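Local coordinates for protein BONZAI 1 (Arabidopsis thaliana, PDB 6KXT) that takes part in calcium-dependent phospholipid binding at the plasma membrane and acts as a negative regulator of cell death and defence responses, at residues K31-L36 against R56-N61; S21-K26 against L131-F136; E15-C20 against W64-L69; I82-D87 against H94-K99. All blocks are in the same frame, centred on the assembly; numbering follows the deposited sequence.

Contact 1 (K31-L36 against R56-N61). With SO4 (sulfate ion), chain D.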
loop_
_atom_site.group_PDB
_atom_site.type_symbol
_atom_site.label_atom_id
_atom_site.label_comp_id
_atom_site.label_asym_id
_atom_site.label_seq_id
_atom_site.Cartn_x
_atom_site.Cartn_y
_atom_site.Cartn_z
ATOM N N LYS A 31 -11.506 -3.601 17.509
ATOM C CA LYS A 31 -10.201 -3.750 16.848
ATOM C C LYS A 31 -10.411 -3.564 15.348
ATOM O O LYS A 31 -11.445 -4.008 14.792
ATOM C CB LYS A 31 -9.714 -5.147 17.220
ATOM C CG LYS A 31 -8.259 -5.448 17.051
ATOM C CD LYS A 31 -7.869 -6.838 17.592
ATOM C CE LYS A 31 -7.921 -7.009 19.091
ATOM N NZ LYS A 31 -7.195 -8.250 19.483
ATOM N N SER A 32 -9.416 -3.039 14.666
ATOM C CA SER A 32 -9.427 -2.975 13.189
ATOM C C SER A 32 -9.484 -4.352 12.544
ATOM O O SER A 32 -8.879 -5.295 13.016
ATOM C CB SER A 32 -8.216 -2.222 12.720
ATOM O OG SER A 32 -8.248 -0.845 13.132
ATOM N N ASP A 33 -10.197 -4.378 11.423
ATOM C CA ASP A 33 -10.177 -5.479 10.439
ATOM C C ASP A 33 -9.523 -4.950 9.172
ATOM O O ASP A 33 -10.203 -4.522 8.248
ATOM C CB ASP A 33 -11.588 -5.959 10.130
ATOM C CG ASP A 33 -12.340 -6.349 11.389
ATOM O OD1 ASP A 33 -11.841 -7.221 12.114
ATOM O OD2 ASP A 33 -13.469 -5.788 11.607
ATOM N N PRO A 34 -8.173 -4.898 9.132
ATOM C CA PRO A 34 -7.516 -4.137 8.099
ATOM C C PRO A 34 -7.350 -4.856 6.753
ATOM O O PRO A 34 -7.236 -6.053 6.673
ATOM C CB PRO A 34 -6.120 -3.902 8.689
ATOM C CG PRO A 34 -5.882 -5.113 9.535
ATOM C CD PRO A 34 -7.247 -5.425 10.120
ATOM N N PHE A 35 -7.353 -4.020 5.742
ATOM C CA PHE A 35 -6.972 -4.351 4.366
ATOM C C PHE A 35 -6.257 -3.143 3.777
ATOM O O PHE A 35 -6.312 -2.002 4.316
ATOM C CB PHE A 35 -8.225 -4.738 3.552
ATOM C CG PHE A 35 -9.235 -3.667 3.257
ATOM C CD1 PHE A 35 -10.107 -3.226 4.235
ATOM C CD2 PHE A 35 -9.303 -3.057 2.012
ATOM C CE1 PHE A 35 -11.036 -2.235 3.980
ATOM C CE2 PHE A 35 -10.273 -2.093 1.734
ATOM C CZ PHE A 35 -11.123 -1.673 2.726
ATOM N N LEU A 36 -5.509 -3.444 2.700
ATOM C CA LEU A 36 -4.784 -2.384 1.958
ATOM C C LEU A 36 -5.401 -2.200 0.576
ATOM O O LEU A 36 -5.838 -3.190 -0.056
ATOM C CB LEU A 36 -3.296 -2.693 1.735
ATOM C CG LEU A 36 -2.459 -2.980 2.959
ATOM C CD1 LEU A 36 -1.016 -3.265 2.540
ATOM C CD2 LEU A 36 -2.524 -1.828 3.916
ATOM N N ARG A 56 -8.153 -8.910 6.976
ATOM C CA ARG A 56 -7.715 -9.765 8.094
ATOM C C ARG A 56 -8.450 -9.298 9.337
ATOM O O ARG A 56 -8.109 -8.244 9.884
ATOM C CB ARG A 56 -6.200 -9.776 8.297
ATOM C CG ARG A 56 -5.464 -10.402 7.132
ATOM C CD ARG A 56 -3.962 -10.309 7.278
ATOM N NE ARG A 56 -3.497 -10.906 8.520
ATOM C CZ ARG A 56 -3.260 -12.222 8.743
ATOM N NH1 ARG A 56 -3.316 -13.103 7.763
ATOM N NH2 ARG A 56 -2.928 -12.578 9.978
ATOM N N LYS A 57 -9.312 -10.143 9.871
ATOM C CA LYS A 57 -10.134 -9.730 11.031
ATOM C C LYS A 57 -9.289 -9.570 12.303
ATOM O O LYS A 57 -8.483 -10.449 12.597
ATOM C CB LYS A 57 -11.245 -10.783 11.231
ATOM C CG LYS A 57 -12.323 -10.867 10.160
ATOM C CD LYS A 57 -13.372 -9.813 10.342
ATOM C CE LYS A 57 -14.161 -9.973 11.637
ATOM N NZ LYS A 57 -14.841 -8.717 12.045
ATOM N N ASN A 58 -9.515 -8.472 13.020
ATOM C CA ASN A 58 -9.048 -8.277 14.410
ATOM C C ASN A 58 -7.524 -8.356 14.493
ATOM O O ASN A 58 -6.946 -8.966 15.432
ATOM C CB ASN A 58 -9.736 -9.295 15.329
ATOM C CG ASN A 58 -11.177 -8.911 15.512
ATOM O OD1 ASN A 58 -11.447 -7.792 15.915
ATOM N ND2 ASN A 58 -12.055 -9.845 15.178
ATOM N N ASP A 59 -6.835 -7.842 13.484
ATOM C CA ASP A 59 -5.362 -8.004 13.441
ATOM C C ASP A 59 -4.672 -6.640 13.450
ATOM O O ASP A 59 -4.854 -5.862 12.495
ATOM C CB ASP A 59 -4.963 -8.818 12.215
ATOM C CG ASP A 59 -3.539 -9.295 12.158
ATOM O OD1 ASP A 59 -2.801 -8.967 13.091
ATOM O OD2 ASP A 59 -3.250 -10.050 11.179
ATOM N N LEU A 60 -3.850 -6.370 14.437
ATOM C CA LEU A 60 -3.128 -5.082 14.532
ATOM C C LEU A 60 -1.705 -5.231 13.956
ATOM O O LEU A 60 -1.005 -4.212 13.873
ATOM C CB LEU A 60 -3.081 -4.598 15.991
ATOM C CG LEU A 60 -4.450 -4.459 16.666
ATOM C CD1 LEU A 60 -4.261 -4.072 18.133
ATOM C CD2 LEU A 60 -5.319 -3.408 15.977
ATOM N N ASN A 61 -1.296 -6.415 13.506
ATOM C CA ASN A 61 0.039 -6.650 12.906
ATOM C C ASN A 61 -0.121 -7.527 11.664
ATOM O O ASN A 61 0.493 -8.592 11.575
ATOM C CB ASN A 61 0.999 -7.208 13.936
ATOM C CG ASN A 61 1.115 -6.304 15.127
ATOM O OD1 ASN A 61 1.954 -5.406 15.093
ATOM N ND2 ASN A 61 0.303 -6.534 16.162
HETATM S S SO4 D . -1.747 -15.968 10.120
HETATM O O1 SO4 D . -1.559 -15.290 8.895
HETATM O O2 SO4 D . -2.009 -15.073 11.203
HETATM O O3 SO4 D . -0.486 -16.648 10.355
HETATM O O4 SO4 D . -2.842 -16.923 10.030
HETATM O O HOH W 1 -12.738 -6.088 18.510
HETATM O O HOH W 2 -13.337 -6.189 14.544
#
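D33 OD1 takes the backbone N-H of N58 at 2.8 Å on its anti lone pair, the one facing away from OD2, while K57 NZ reaches the same carboxylate more loosely, 3.3 Å from D33 OD2, in a weak salt bridge. Both segments belong to the second C2 domain of this copine: S32 to F35 spell SDPF where a loop enters strand 34-40, and R56 to D59 make a type II beta turn ahead of strand 67-70. K57 gets back to the aspartate by folding twice, at chi2 (-81°) and chi3 (-64°), which lays its CD and CE against D33 OD1. Next door, R56 N gives P34 O a nearly straight bond of 3.0 Å, and the proline ring rests on turn carbonyls, with P34 CG 3.2 Å from D59 O. The R56 guanidinium then grips D59 side-on: NE and NH2 both point in plane at OD2, each 2.8 Å away, and NH1 and NH2 hold a sulfate, probably from the crystallisation liquor. An alanine here takes away both donors, which would probably leave the D59 carboxylate without its charged mate and freer to turn. D59 OD1 meanwhile receives N61 N in an Asx turn. At the outer end K31 runs roughly square to L60, K31 CG lying 3.7 Å from L60 CD2.

Contact 2 (S21-K26 against L131-F136)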
loop_
_atom_site.group_PDB
_atom_site.type_symbol
_atom_site.label_atom_id
_atom_site.label_comp_id
_atom_site.label_asym_id
_atom_site.label_seq_id
_atom_site.Cartn_x
_atom_site.Cartn_y
_atom_site.Cartn_z
ATOM N N SER A 21 2.841 -2.995 11.232
ATOM C CA SER A 21 3.217 -3.088 12.658
ATOM C C SER A 21 2.385 -2.093 13.468
ATOM O O SER A 21 2.363 -0.918 13.095
ATOM C CB SER A 21 4.687 -2.830 12.794
ATOM O OG SER A 21 5.162 -3.229 14.058
ATOM N N ASN A 22 1.755 -2.546 14.553
ATOM C CA ASN A 22 1.276 -1.674 15.655
ATOM C C ASN A 22 0.150 -0.764 15.134
ATOM O O ASN A 22 0.156 0.426 15.442
ATOM C CB ASN A 22 2.467 -0.952 16.319
ATOM C CG ASN A 22 2.156 -0.270 17.645
ATOM O OD1 ASN A 22 1.214 -0.638 18.348
ATOM N ND2 ASN A 22 2.945 0.746 17.997
ATOM N N LEU A 23 -0.829 -1.303 14.396
ATOM C CA LEU A 23 -2.002 -0.491 14.041
ATOM C C LEU A 23 -2.689 -0.018 15.328
ATOM O O LEU A 23 -2.759 -0.787 16.311
ATOM C CB LEU A 23 -2.972 -1.309 13.192
ATOM C CG LEU A 23 -2.414 -1.820 11.873
ATOM C CD1 LEU A 23 -3.530 -2.474 11.103
ATOM C CD2 LEU A 23 -1.799 -0.662 11.063
ATOM N N GLU A 24 -3.171 1.200 15.324
ATOM C CA GLU A 24 -3.735 1.779 16.569
ATOM C C GLU A 24 -4.928 0.965 17.047
ATOM O O GLU A 24 -5.774 0.486 16.258
ATOM C CB GLU A 24 -4.179 3.218 16.329
ATOM C CG GLU A 24 -4.698 3.879 17.599
ATOM C CD GLU A 24 -4.993 5.365 17.501
ATOM O OE1 GLU A 24 -5.937 5.748 16.762
ATOM O OE2 GLU A 24 -4.273 6.123 18.177
ATOM N N SER A 25 -5.055 0.930 18.373
ATOM C CA SER A 25 -6.206 0.313 19.062
ATOM C C SER A 25 -6.472 1.143 20.315
ATOM O O SER A 25 -5.501 1.528 21.003
ATOM C CB SER A 25 -5.941 -1.123 19.389
ATOM O OG SER A 25 -7.093 -1.732 19.931
ATOM N N LYS A 26 -7.716 1.477 20.514
ATOM C CA LYS A 26 -8.109 2.269 21.700
ATOM C C LYS A 26 -9.256 1.573 22.419
ATOM O O LYS A 26 -10.149 0.969 21.812
ATOM C CB LYS A 26 -8.533 3.677 21.293
ATOM C CG LYS A 26 -7.478 4.584 20.669
ATOM C CD LYS A 26 -8.115 5.920 20.278
ATOM C CE LYS A 26 -9.298 5.811 19.333
ATOM N NZ LYS A 26 -9.686 7.126 18.758
ATOM N N LEU A 131 1.673 8.754 12.215
ATOM C CA LEU A 131 1.265 7.749 13.193
ATOM C C LEU A 131 2.459 6.909 13.620
ATOM O O LEU A 131 3.464 6.866 12.898
ATOM C CB LEU A 131 0.210 6.854 12.552
ATOM C CG LEU A 131 -1.023 7.567 12.015
ATOM C CD1 LEU A 131 -1.973 6.644 11.300
ATOM C CD2 LEU A 131 -1.746 8.294 13.160
ATOM N N LYS A 132 2.293 6.157 14.680
ATOM C CA LYS A 132 3.297 5.196 15.166
ATOM C C LYS A 132 3.279 3.938 14.296
ATOM O O LYS A 132 4.327 3.221 14.316
ATOM C CB LYS A 132 3.021 4.868 16.625
ATOM C CG LYS A 132 3.311 6.036 17.538
ATOM C CD LYS A 132 3.167 5.644 19.007
ATOM C CE LYS A 132 3.357 6.827 19.934
ATOM N NZ LYS A 132 3.341 6.426 21.362
ATOM N N SER A 133 2.138 3.591 13.719
ATOM C CA SER A 133 2.015 2.394 12.876
ATOM C C SER A 133 2.899 2.537 11.637
ATOM O O SER A 133 3.110 3.670 11.132
ATOM C CB SER A 133 0.619 2.089 12.529
ATOM O OG SER A 133 -0.027 3.205 11.921
ATOM N N GLN A 134 3.392 1.410 11.148
ATOM C CA GLN A 134 4.326 1.306 9.999
ATOM C C GLN A 134 3.912 0.222 9.032
ATOM O O GLN A 134 3.325 -0.787 9.416
ATOM C CB GLN A 134 5.756 1.062 10.454
ATOM C CG GLN A 134 6.295 2.240 11.265
ATOM C CD GLN A 134 7.619 1.981 11.926
ATOM O OE1 GLN A 134 7.830 0.888 12.464
ATOM N NE2 GLN A 134 8.497 2.966 11.903
ATOM N N LEU A 135 4.206 0.471 7.763
ATOM C CA LEU A 135 4.065 -0.449 6.639
ATOM C C LEU A 135 5.464 -0.946 6.278
ATOM O O LEU A 135 6.419 -0.155 6.182
ATOM C CB LEU A 135 3.460 0.262 5.416
ATOM C CG LEU A 135 3.266 -0.571 4.153
ATOM C CD1 LEU A 135 2.177 -1.584 4.310
ATOM C CD2 LEU A 135 2.944 0.328 2.964
ATOM N N PHE A 136 5.592 -2.226 6.080
ATOM C CA PHE A 136 6.814 -2.916 5.663
ATOM C C PHE A 136 6.564 -3.693 4.388
ATOM O O PHE A 136 5.413 -4.135 4.098
ATOM C CB PHE A 136 7.320 -3.848 6.757
ATOM C CG PHE A 136 7.833 -3.154 7.985
ATOM C CD1 PHE A 136 6.997 -2.771 9.002
ATOM C CD2 PHE A 136 9.210 -2.950 8.136
ATOM C CE1 PHE A 136 7.498 -2.090 10.118
ATOM C CE2 PHE A 136 9.698 -2.305 9.256
ATOM C CZ PHE A 136 8.851 -1.882 10.234
HETATM O O HOH W 3 -2.333 3.372 13.457
#
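S21 and Q134 form an antiparallel hydrogen-bonded pair that extends the pairing of strands 13-21 and 133-143 in one sheet of the C2 beta-sandwich. Two backbone bonds make it: S21 N to Q134 O at 2.9 Å and Q134 N to S21 O at 3.2 Å. A CA-H...O contact supplements them, from S133 CA to the same S21 O. Past the pair the chain at N22 leaves the sheet, and N22 O packs against S133 CB at 3.4 Å. Apolar contacts are few. On the face carrying S21 and Q134, S21 CB meets F136 CE1 obliquely at 4.0 Å; the F136 ring also has a cation-pi contact with R19. L23 CD2 lies 3.9 Å from S133 CB. Among the polar side chains, Q134 NE2 donates to N118 OD1. Water carries the remaining polar link: with OG set between its backbone N and carbonyl carbon (chi1 55°), S133 turns the hydroxyl to a water 2.8 Å from OG, and that water accepts from E24 N at 3.0 Å.

Contact 3 (E15-C20 against W64-L69)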
loop_
_atom_site.group_PDB
_atom_site.type_symbol
_atom_site.label_atom_id
_atom_site.label_comp_id
_atom_site.label_asym_id
_atom_site.label_seq_id
_atom_site.Cartn_x
_atom_site.Cartn_y
_atom_site.Cartn_z
ATOM N N GLU A 15 5.470 -8.714 -7.595
ATOM C CA GLU A 15 4.764 -9.422 -6.510
ATOM C C GLU A 15 5.240 -8.809 -5.191
ATOM O O GLU A 15 6.464 -8.774 -4.922
ATOM C CB GLU A 15 5.112 -10.906 -6.601
ATOM C CG GLU A 15 4.465 -11.678 -5.468
ATOM C CD GLU A 15 4.722 -13.174 -5.496
ATOM O OE1 GLU A 15 5.330 -13.644 -6.473
ATOM O OE2 GLU A 15 4.295 -13.851 -4.564
ATOM N N ILE A 16 4.311 -8.391 -4.342
ATOM C CA ILE A 16 4.625 -7.685 -3.078
ATOM C C ILE A 16 3.850 -8.294 -1.936
ATOM O O ILE A 16 2.623 -8.489 -2.042
ATOM C CB ILE A 16 4.322 -6.170 -3.165
ATOM C CG1 ILE A 16 4.982 -5.553 -4.402
ATOM C CG2 ILE A 16 4.756 -5.509 -1.844
ATOM C CD1 ILE A 16 4.874 -4.037 -4.501
ATOM N N VAL A 17 4.539 -8.622 -0.858
ATOM C CA VAL A 17 3.902 -9.007 0.432
ATOM C C VAL A 17 4.075 -7.791 1.343
ATOM O O VAL A 17 5.224 -7.406 1.676
ATOM C CB VAL A 17 4.487 -10.284 1.051
ATOM C CG1 VAL A 17 3.963 -10.466 2.476
ATOM C CG2 VAL A 17 4.193 -11.504 0.188
ATOM N N PHE A 18 2.977 -7.194 1.756
ATOM C CA PHE A 18 2.887 -6.087 2.715
ATOM C C PHE A 18 2.594 -6.594 4.112
ATOM O O PHE A 18 1.860 -7.562 4.304
ATOM C CB PHE A 18 1.767 -5.126 2.316
ATOM C CG PHE A 18 2.009 -4.348 1.049
ATOM C CD1 PHE A 18 2.942 -3.318 1.050
ATOM C CD2 PHE A 18 1.268 -4.568 -0.091
ATOM C CE1 PHE A 18 3.106 -2.513 -0.075
ATOM C CE2 PHE A 18 1.431 -3.755 -1.211
ATOM C CZ PHE A 18 2.364 -2.750 -1.200
ATOM N N ARG A 19 3.200 -5.909 5.075
ATOM C CA ARG A 19 3.001 -6.191 6.508
ATOM C C ARG A 19 2.807 -4.854 7.210
ATOM O O ARG A 19 3.485 -3.859 6.829
ATOM C CB ARG A 19 4.225 -6.918 7.053
ATOM C CG ARG A 19 4.264 -7.001 8.566
ATOM C CD ARG A 19 5.448 -7.896 8.955
ATOM N NE ARG A 19 6.781 -7.327 8.713
ATOM C CZ ARG A 19 7.402 -6.527 9.557
ATOM N NH1 ARG A 19 6.811 -6.110 10.669
ATOM N NH2 ARG A 19 8.636 -6.127 9.296
ATOM N N CYS A 20 1.977 -4.783 8.239
ATOM C CA CYS A 20 1.898 -3.617 9.114
ATOM C C CYS A 20 2.287 -3.988 10.538
ATOM O O CYS A 20 2.069 -5.170 10.944
ATOM C CB CYS A 20 0.538 -2.952 9.135
ATOM S SG CYS A 20 0.039 -2.342 7.507
ATOM N N TRP A 64 -0.302 -9.771 4.685
ATOM C CA TRP A 64 -1.322 -10.176 3.703
ATOM C C TRP A 64 -0.721 -11.131 2.670
ATOM O O TRP A 64 0.533 -11.190 2.544
ATOM C CB TRP A 64 -1.947 -8.939 3.024
ATOM C CG TRP A 64 -2.855 -8.134 3.897
ATOM C CD1 TRP A 64 -4.164 -8.395 4.192
ATOM C CD2 TRP A 64 -2.509 -6.912 4.563
ATOM N NE1 TRP A 64 -4.639 -7.405 5.002
ATOM C CE2 TRP A 64 -3.661 -6.481 5.262
ATOM C CE3 TRP A 64 -1.332 -6.159 4.701
ATOM C CZ2 TRP A 64 -3.692 -5.275 5.953
ATOM C CZ3 TRP A 64 -1.356 -4.968 5.408
ATOM C CH2 TRP A 64 -2.517 -4.541 6.044
ATOM N N LYS A 65 -1.601 -11.779 1.943
ATOM C CA LYS A 65 -1.192 -12.603 0.775
ATOM C C LYS A 65 -0.586 -11.654 -0.245
ATOM O O LYS A 65 -0.862 -10.443 -0.280
ATOM C CB LYS A 65 -2.397 -13.368 0.230
ATOM C CG LYS A 65 -2.992 -14.395 1.181
ATOM C CD LYS A 65 -4.223 -15.059 0.635
ATOM C CE LYS A 65 -4.780 -16.075 1.609
ATOM N NZ LYS A 65 -5.846 -16.882 0.974
ATOM N N PRO A 66 0.256 -12.194 -1.142
ATOM C CA PRO A 66 0.871 -11.354 -2.140
ATOM C C PRO A 66 -0.141 -10.661 -3.045
ATOM O O PRO A 66 -1.212 -11.186 -3.379
ATOM C CB PRO A 66 1.739 -12.282 -3.001
ATOM C CG PRO A 66 1.760 -13.612 -2.262
ATOM C CD PRO A 66 0.740 -13.593 -1.153
ATOM N N VAL A 67 0.203 -9.420 -3.402
ATOM C CA VAL A 67 -0.463 -8.682 -4.481
ATOM C C VAL A 67 0.463 -8.602 -5.693
ATOM O O VAL A 67 1.680 -8.642 -5.543
ATOM C CB VAL A 67 -0.959 -7.308 -4.035
ATOM C CG1 VAL A 67 -1.895 -7.409 -2.823
ATOM C CG2 VAL A 67 0.149 -6.339 -3.757
ATOM N N PHE A 68 -0.113 -8.505 -6.878
ATOM C CA PHE A 68 0.636 -8.440 -8.149
ATOM C C PHE A 68 0.288 -7.138 -8.832
ATOM O O PHE A 68 -0.894 -6.834 -9.015
ATOM C CB PHE A 68 0.233 -9.604 -9.057
ATOM C CG PHE A 68 0.596 -10.919 -8.444
ATOM C CD1 PHE A 68 -0.269 -11.544 -7.556
ATOM C CD2 PHE A 68 1.846 -11.463 -8.647
ATOM C CE1 PHE A 68 0.109 -12.689 -6.878
ATOM C CE2 PHE A 68 2.196 -12.647 -8.019
ATOM C CZ PHE A 68 1.328 -13.261 -7.157
ATOM N N LEU A 69 1.284 -6.335 -9.124
ATOM C CA LEU A 69 1.078 -5.023 -9.763
ATOM C C LEU A 69 1.856 -4.948 -11.078
ATOM O O LEU A 69 3.081 -5.169 -11.102
ATOM C CB LEU A 69 1.549 -3.935 -8.802
ATOM C CG LEU A 69 0.694 -3.748 -7.562
ATOM C CD1 LEU A 69 1.398 -2.885 -6.528
ATOM C CD2 LEU A 69 -0.682 -3.181 -7.925
HETATM O O HOH W 4 0.601 -8.051 0.169
#
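The indole of W64 presents its edge to strand 15-20: F18 O and C20 SG both lie near its plane, with C20 SG 3.6 Å from W64 CZ3. This is a sulfur-aromatic contact; measured from the centre of the six-membered ring, the sulfur lies 81° off the normal, so at the edge. The F18 ring has I16 CG2 over the centre of one face, 3.6 Å above the plane, and its CE2 meets V67 CG2 at 3.8 Å, the two side chains roughly perpendicular. On the other side of the sheet, E15 and F68 keep company off the same face. E15 runs out fully stretched, chi1 177° turning CG away from the backbone N, and passes alongside the F68 ring, CG 3.5 Å from CE2, its carboxylate turned 40° from the ring plane. P66 flanks it, E15 OE2 sitting 3.4 Å from P66 CB. I16 and V67 exchange two backbone bonds of 2.9 Å, I16 N to V67 O and V67 N to I16 O, and W64 N reaches F18 O further along. Between these, one water accepts from F18 N and donates to I16 O and K65 O, bridging where the backbones part. This is the antiparallel pairing of an outermost strand, 67-70, with strand 13-21 in one sheet of a C2 beta-sandwich.

Contact 4 (I82-D87 against H94-K99); sequences IIECSD and HSLIGK
I97 rests its CD1 over the opposing backbone, 3.5 Å from both S86 C and D87 N, and also 3.8 Å from C85 SG. This goes with a classic beta bulge in this hairpin of the C2 sandwich: I97 and G98 both face C85, and C85 O accepts from I97 N at 2.8 Å and from G98 N at 3.2 Å, the two donors coming from the same face of the carbonyl plane. With CG1 anti to the carbonyl carbon (chi1 -62°) and the chain stretched beyond it (chi2 168°), the isoleucine carries CD1 out over the S86-D87 peptide. An alanine in place of I97 would probably open a gap over S86 and D87 and take a packing partner from the C85 sulfur. On the face of E84, L96 and K99, the E84 carboxylate lies against carbon: OE2 is 3.4 Å from K99 CG and 3.6 Å from the L96 CD1 methyl, whereas K99 NZ stays 4.8 Å from E84 OE2. K99 CE reaches on to the methyls of I82. Toward the turn D87 and S95 pair through two backbone bonds, D87 OD1 accepts from D33 N, and a water that donates to D87 OD2 lies 2.7 Å from S95 OG.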
loop_
_atom_site.group_PDB
_atom_site.type_symbol
_atom_site.label_atom_id
_atom_site.label_comp_id
_atom_site.label_asym_id
_atom_site.label_seq_id
_atom_site.Cartn_x
_atom_site.Cartn_y
_atom_site.Cartn_z
ATOM N N ILE A 82 -0.647 5.585 -4.199
ATOM C CA ILE A 82 -1.181 5.685 -2.828
ATOM C C ILE A 82 -1.408 4.295 -2.306
ATOM O O ILE A 82 -1.981 3.432 -3.006
ATOM C CB ILE A 82 -2.491 6.481 -2.759
ATOM C CG1 ILE A 82 -2.338 7.859 -3.384
ATOM C CG2 ILE A 82 -2.910 6.547 -1.323
ATOM C CD1 ILE A 82 -1.319 8.621 -2.735
ATOM N N ILE A 83 -1.016 4.071 -1.044
ATOM C CA ILE A 83 -1.277 2.781 -0.343
ATOM C C ILE A 83 -1.988 3.154 0.926
ATOM O O ILE A 83 -1.428 3.888 1.724
ATOM C CB ILE A 83 -0.004 1.965 -0.085
ATOM C CG1 ILE A 83 0.757 1.753 -1.394
ATOM C CG2 ILE A 83 -0.364 0.638 0.558
ATOM C CD1 ILE A 83 2.239 1.500 -1.214
ATOM N N GLU A 84 -3.239 2.761 1.065
ATOM C CA GLU A 84 -4.007 3.105 2.274
ATOM C C GLU A 84 -4.443 1.838 2.971
ATOM O O GLU A 84 -4.941 0.881 2.345
ATOM C CB GLU A 84 -5.245 3.925 1.931
ATOM C CG GLU A 84 -4.885 5.217 1.287
ATOM C CD GLU A 84 -5.860 6.335 1.580
ATOM O OE1 GLU A 84 -7.023 6.251 1.097
ATOM O OE2 GLU A 84 -5.380 7.308 2.218
ATOM N N CYS A 85 -4.285 1.844 4.289
ATOM C CA CYS A 85 -4.810 0.788 5.165
ATOM C C CYS A 85 -6.169 1.288 5.716
ATOM O O CYS A 85 -6.238 2.419 6.188
ATOM C CB CYS A 85 -3.801 0.505 6.261
ATOM S SG CYS A 85 -4.343 -0.853 7.331
ATOM N N SER A 86 -7.197 0.462 5.563
ATOM C CA SER A 86 -8.572 0.756 6.037
ATOM C C SER A 86 -9.100 -0.392 6.869
ATOM O O SER A 86 -8.679 -1.568 6.736
ATOM C CB SER A 86 -9.515 1.029 4.908
ATOM O OG SER A 86 -9.102 2.174 4.182
ATOM N N ASP A 87 -10.004 0.003 7.757
ATOM C CA ASP A 87 -10.786 -0.892 8.624
ATOM C C ASP A 87 -12.095 -1.275 7.914
ATOM O O ASP A 87 -12.925 -0.383 7.704
ATOM C CB ASP A 87 -11.111 -0.164 9.920
ATOM C CG ASP A 87 -11.836 -1.012 10.942
ATOM O OD1 ASP A 87 -11.885 -2.227 10.790
ATOM O OD2 ASP A 87 -12.279 -0.420 11.949
ATOM N N HIS A 94 -15.838 2.101 5.199
ATOM C CA HIS A 94 -14.555 1.643 5.765
ATOM C C HIS A 94 -13.780 2.839 6.283
ATOM O O HIS A 94 -13.560 3.798 5.521
ATOM C CB HIS A 94 -13.798 0.866 4.702
ATOM C CG HIS A 94 -14.664 -0.160 4.045
ATOM N ND1 HIS A 94 -15.415 -1.052 4.794
ATOM C CD2 HIS A 94 -14.872 -0.489 2.747
ATOM C CE1 HIS A 94 -16.084 -1.855 3.994
ATOM N NE2 HIS A 94 -15.736 -1.568 2.741
ATOM N N SER A 95 -13.236 2.717 7.485
ATOM C CA SER A 95 -12.532 3.877 8.079
ATOM C C SER A 95 -11.041 3.831 7.783
ATOM O O SER A 95 -10.456 2.745 7.709
ATOM C CB SER A 95 -12.772 4.020 9.521
ATOM O OG SER A 95 -12.476 2.822 10.208
ATOM N N LEU A 96 -10.490 5.003 7.560
ATOM C CA LEU A 96 -9.052 5.151 7.250
ATOM C C LEU A 96 -8.205 4.882 8.484
ATOM O O LEU A 96 -8.415 5.532 9.537
ATOM C CB LEU A 96 -8.798 6.553 6.717
ATOM C CG LEU A 96 -7.376 6.821 6.231
ATOM C CD1 LEU A 96 -6.975 5.879 5.112
ATOM C CD2 LEU A 96 -7.277 8.270 5.794
ATOM N N ILE A 97 -7.265 3.961 8.337
ATOM C CA ILE A 97 -6.230 3.689 9.360
ATOM C C ILE A 97 -4.968 4.486 9.038
ATOM O O ILE A 97 -4.404 5.059 9.973
ATOM C CB ILE A 97 -6.000 2.173 9.481
ATOM C CG1 ILE A 97 -7.257 1.388 9.948
ATOM C CG2 ILE A 97 -4.770 1.919 10.337
ATOM C CD1 ILE A 97 -7.137 -0.123 9.809
ATOM N N GLY A 98 -4.533 4.546 7.779
ATOM C CA GLY A 98 -3.296 5.286 7.474
ATOM C C GLY A 98 -3.002 5.268 5.988
ATOM O O GLY A 98 -3.515 4.401 5.286
ATOM N N LYS A 99 -2.211 6.249 5.562
ATOM C CA LYS A 99 -1.844 6.458 4.156
ATOM C C LYS A 99 -0.327 6.514 4.039
ATOM O O LYS A 99 0.393 7.101 4.879
ATOM C CB LYS A 99 -2.402 7.836 3.753
ATOM C CG LYS A 99 -2.141 8.252 2.341
ATOM C CD LYS A 99 -2.823 9.575 2.054
ATOM C CE LYS A 99 -2.733 9.818 0.565
ATOM N NZ LYS A 99 -3.235 11.154 0.238
HETATM O O HOH W 5 -10.579 4.320 4.274
HETATM O O HOH W 6 -14.182 1.474 11.749
#

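Strand 13-21 and the turn out of it start two long loops: residues 15-20 wait for 64-69 in contact 3, and 21-26 wait for 131-136 in contact 2, so these two contacts cross along the chain. Contact 1 is the first to close, when 56-61 returns to 31-36, and falls within both larger loops. Contact 3 closes next. The hairpin of contact 4 then opens and closes, in series after contacts 1 and 3 but within the span of contact 2, which closes last. Contacts 2 and 3 belong to one sheet; contacts 1 and 4 reach the other, through strands 34-40 and 81-87. A probable hydrogen bond from L23 N to L60 O and the packing of L36 on W64 and F18 join the two groups.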